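PDB 1T3B: Thiol:disulfide interchange protein DsbC from Haemophilus influenzae, which probably acts in the periplasm as a homodimeric disulfide isomerase of the thioredoxin family, rearranging disulfide bonds in other proteins. Local coordinates for residues A[91-96]-A[119-124]. Residues are numbered along the deposited sequence; the frame is centred on the assembly and turned at random.
Sequences TVFMDI and RYLAFP
The two central parallel strands of the thioredoxin fold meet where Thr91 to Met94 run beside Arg119 to Ala122, joined by a beta-alpha-beta connection whose first helix begins at the redox-active Cys98-Cys101 disulfide. Backbone hydrogen bonds zip them in parallel register: Val92 N donates to Arg119 O (2.8 Å), Leu121 N to Val92 O, Met94 N to Leu121 O. A fourth, from Phe123 N to Met94 O at 2.9 Å, is more bent (139° at the hydrogen) and carries the pairing one residue past the end of strand 116-122. Strands 79-81 and 184-186 take up the outer edges of the pair; helix 145-153 covers Met94 and Tyr120 through Leu149, and helix 166-177 meets Leu121 through His170, burial that suits large apolar residues. On the face bearing Thr91, Phe93 and Leu121, the Leu121 side chain lies alongside the Phe93 ring; its CB sits over one ring face, 4.2 Å from the centroid, while CD1 reaches Phe93 CZ. The methyl CG2 of Thr91 packs on Leu121 CD1, since chi1 of -54° sets CG2 anti to the backbone N. On the other face beta-branched Val92, suited to a strand, packs its CB 3.9 Å from Tyr120 CD1. Unbranched and flexible, Met94 bends at chi2 and chi3 to lay SD over the Tyr120 ring, 4.1 Å from its centroid, a Met-aromatic contact; its side chain also touches the pair Cys98 and Cys101. Beyond the strands, Asp95 turns its carboxylate to Thr97 OG1 and Arg125 N. At the other end, Arg119, its chain bent at chi3 (-54°), reaches Asn72 OD1 through NH2. Its guanidinium edge grips Thr91 side-on, NH2 at 3.1 Å and NE at 3.3 Å from the single acceptor OG1, nearly in the guanidinium plane.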
ATOM      1  N   THR A  91      22.942  -5.531 -14.481  1.00 68.85           N
ATOM      2  CA  THR A  91      22.154  -4.882 -15.525  1.00 67.00           C
ATOM      3  C   THR A  91      21.992  -3.406 -15.164  1.00 65.43           C
ATOM      4  O   THR A  91      21.545  -3.069 -14.072  1.00 65.21           O
ATOM      5  CB  THR A  91      20.768  -5.496 -15.650  1.00 65.11           C
ATOM      6  OG1 THR A  91      20.879  -6.908 -15.845  1.00 64.55           O
ATOM      7  CG2 THR A  91      20.047  -4.898 -16.839  1.00 63.91           C
ATOM      8  N   VAL A  92      22.338  -2.530 -16.099  1.00 63.50           N
ATOM      9  CA  VAL A  92      22.284  -1.091 -15.880  1.00 60.96           C
ATOM     10  C   VAL A  92      21.241  -0.419 -16.743  1.00 61.04           C
ATOM     11  O   VAL A  92      21.179  -0.685 -17.941  1.00 61.26           O
ATOM     12  CB  VAL A  92      23.645  -0.465 -16.214  1.00 57.12           C
ATOM     13  CG1 VAL A  92      23.599   1.029 -16.089  1.00 53.71           C
ATOM     14  CG2 VAL A  92      24.693  -1.048 -15.333  1.00 54.92           C
ATOM     15  N   PHE A  93      20.414   0.434 -16.139  1.00 61.13           N
ATOM     16  CA  PHE A  93      19.417   1.176 -16.907  1.00 62.69           C
ATOM     17  C   PHE A  93      20.114   2.463 -17.281  1.00 63.96           C
ATOM     18  O   PHE A  93      20.573   3.218 -16.435  1.00 65.07           O
ATOM     19  CB  PHE A  93      18.156   1.441 -16.097  1.00 60.83           C
ATOM     20  CG  PHE A  93      17.279   0.234 -15.944  1.00 61.00           C
ATOM     21  CD1 PHE A  93      17.530  -0.705 -14.950  1.00 61.91           C
ATOM     22  CD2 PHE A  93      16.215   0.018 -16.812  1.00 59.05           C
ATOM     23  CE1 PHE A  93      16.729  -1.843 -14.827  1.00 61.77           C
ATOM     24  CE2 PHE A  93      15.417  -1.109 -16.698  1.00 59.12           C
ATOM     25  CZ  PHE A  93      15.674  -2.041 -15.704  1.00 59.03           C
ATOM     26  N   MET A  94      20.198   2.719 -18.569  1.00 66.17           N
ATOM     27  CA  MET A  94      20.947   3.862 -19.009  1.00 69.70           C
ATOM     28  C   MET A  94      20.227   4.760 -19.998  1.00 68.81           C
ATOM     29  O   MET A  94      19.287   4.340 -20.661  1.00 68.65           O
ATOM     30  CB  MET A  94      22.252   3.321 -19.578  1.00 73.97           C
ATOM     31  CG  MET A  94      23.111   4.306 -20.272  1.00 79.46           C
ATOM     32  SD  MET A  94      23.623   3.580 -21.828  1.00 87.32           S
ATOM     33  CE  MET A  94      22.247   3.969 -22.842  1.00 82.73           C
ATOM     34  N   ASP A  95      20.667   6.013 -20.061  1.00 69.15           N
ATOM     35  CA  ASP A  95      20.102   7.001 -20.969  1.00 69.68           C
ATOM     36  C   ASP A  95      21.283   7.612 -21.719  1.00 68.78           C
ATOM     37  O   ASP A  95      22.355   7.789 -21.153  1.00 69.35           O
ATOM     38  CB  ASP A  95      19.346   8.075 -20.186  1.00 71.59           C
ATOM     39  CG  ASP A  95      18.520   8.973 -21.083  1.00 75.28           C
ATOM     40  OD1 ASP A  95      19.094   9.535 -22.045  1.00 77.15           O
ATOM     41  OD2 ASP A  95      17.303   9.117 -20.827  1.00 74.51           O
ATOM     42  N   ILE A  96      21.091   7.944 -22.987  1.00 68.18           N
ATOM     43  CA  ILE A  96      22.181   8.466 -23.796  1.00 68.43           C
ATOM     44  C   ILE A  96      22.516   9.923 -23.580  1.00 70.21           C
ATOM     45  O   ILE A  96      23.563  10.403 -24.017  1.00 72.58           O
ATOM     46  CB  ILE A  96      21.909   8.228 -25.293  1.00 67.63           C
ATOM     47  CG1 ILE A  96      20.542   8.787 -25.671  1.00 67.49           C
ATOM     48  CG2 ILE A  96      21.957   6.753 -25.590  1.00 63.73           C
ATOM     49  CD1 ILE A  96      20.207   8.625 -27.105  1.00 66.13           C
ATOM     50  N   ARG A 119      25.433  -5.115 -18.554  1.00 70.83           N
ATOM     51  CA  ARG A 119      24.356  -5.372 -19.504  1.00 70.68           C
ATOM     52  C   ARG A 119      23.389  -4.192 -19.511  1.00 70.10           C
ATOM     53  O   ARG A 119      22.744  -3.913 -18.510  1.00 72.59           O
ATOM     54  CB  ARG A 119      23.615  -6.651 -19.112  1.00 72.43           C
ATOM     55  CG  ARG A 119      24.521  -7.735 -18.539  1.00 74.05           C
ATOM     56  CD  ARG A 119      23.822  -9.085 -18.466  1.00 74.83           C
ATOM     57  NE  ARG A 119      22.556  -9.001 -17.748  1.00 75.97           N
ATOM     58  CZ  ARG A 119      21.752 -10.030 -17.514  1.00 75.04           C
ATOM     59  NH1 ARG A 119      22.078 -11.242 -17.943  1.00 74.73           N
ATOM     60  NH2 ARG A 119      20.621  -9.845 -16.848  1.00 74.51           N
ATOM     61  N   TYR A 120      23.284  -3.500 -20.637  1.00 69.27           N
ATOM     62  CA  TYR A 120      22.412  -2.343 -20.712  1.00 68.59           C
ATOM     63  C   TYR A 120      20.992  -2.588 -21.171  1.00 68.41           C
ATOM     64  O   TYR A 120      20.728  -3.337 -22.109  1.00 68.65           O
ATOM     65  CB  TYR A 120      22.981  -1.258 -21.632  1.00 68.36           C
ATOM     66  CG  TYR A 120      24.274  -0.609 -21.210  1.00 65.78           C
ATOM     67  CD1 TYR A 120      24.387   0.098 -20.013  1.00 66.77           C
ATOM     68  CD2 TYR A 120      25.381  -0.668 -22.039  1.00 65.62           C
ATOM     69  CE1 TYR A 120      25.584   0.731 -19.664  1.00 65.30           C
ATOM     70  CE2 TYR A 120      26.567  -0.045 -21.697  1.00 66.40           C
ATOM     71  CZ  TYR A 120      26.665   0.646 -20.521  1.00 65.45           C
ATOM     72  OH  TYR A 120      27.870   1.224 -20.225  1.00 68.00           O
ATOM     73  N   LEU A 121      20.093  -1.894 -20.487  1.00 67.94           N
ATOM     74  CA  LEU A 121      18.675  -1.876 -20.764  1.00 66.57           C
ATOM     75  C   LEU A 121      18.472  -0.386 -20.977  1.00 65.24           C
ATOM     76  O   LEU A 121      19.226   0.420 -20.448  1.00 64.67           O
ATOM     77  CB  LEU A 121      17.884  -2.351 -19.551  1.00 66.92           C
ATOM     78  CG  LEU A 121      17.774  -3.863 -19.439  1.00 68.54           C
ATOM     79  CD1 LEU A 121      17.052  -4.248 -18.194  1.00 67.54           C
ATOM     80  CD2 LEU A 121      17.027  -4.377 -20.648  1.00 69.64           C
ATOM     81  N   ALA A 122      17.467  -0.008 -21.748  1.00 63.60           N
ATOM     82  CA  ALA A 122      17.250   1.402 -21.994  1.00 63.21           C
ATOM     83  C   ALA A 122      16.309   2.024 -20.983  1.00 64.19           C
ATOM     84  O   ALA A 122      15.395   1.381 -20.466  1.00 64.29           O
ATOM     85  CB  ALA A 122      16.704   1.618 -23.399  1.00 60.70           C
ATOM     86  N   PHE A 123      16.540   3.295 -20.706  1.00 64.56           N
ATOM     87  CA  PHE A 123      15.681   4.000 -19.799  1.00 65.82           C
ATOM     88  C   PHE A 123      15.562   5.448 -20.222  1.00 67.75           C
ATOM     89  O   PHE A 123      16.196   6.320 -19.634  1.00 68.17           O
ATOM     90  CB  PHE A 123      16.204   3.927 -18.368  1.00 65.23           C
ATOM     91  CG  PHE A 123      15.196   4.368 -17.347  1.00 67.73           C
ATOM     92  CD1 PHE A 123      14.199   3.498 -16.911  1.00 67.11           C
ATOM     93  CD2 PHE A 123      15.193   5.677 -16.877  1.00 68.60           C
ATOM     94  CE1 PHE A 123      13.219   3.923 -16.031  1.00 65.93           C
ATOM     95  CE2 PHE A 123      14.211   6.113 -15.995  1.00 68.56           C
ATOM     96  CZ  PHE A 123      13.224   5.234 -15.575  1.00 67.25           C
ATOM     97  N   PRO A 124      14.782   5.723 -21.280  1.00 69.03           N
ATOM     98  CA  PRO A 124      14.624   7.114 -21.722  1.00 71.21           C
ATOM     99  C   PRO A 124      13.767   7.914 -20.731  1.00 73.09           C
ATOM    100  O   PRO A 124      12.536   7.804 -20.694  1.00 72.51           O
ATOM    101  CB  PRO A 124      13.993   6.977 -23.112  1.00 71.49           C
ATOM    102  CG  PRO A 124      13.341   5.645 -23.084  1.00 72.29           C
ATOM    103  CD  PRO A 124      14.305   4.790 -22.312  1.00 70.68           C
TER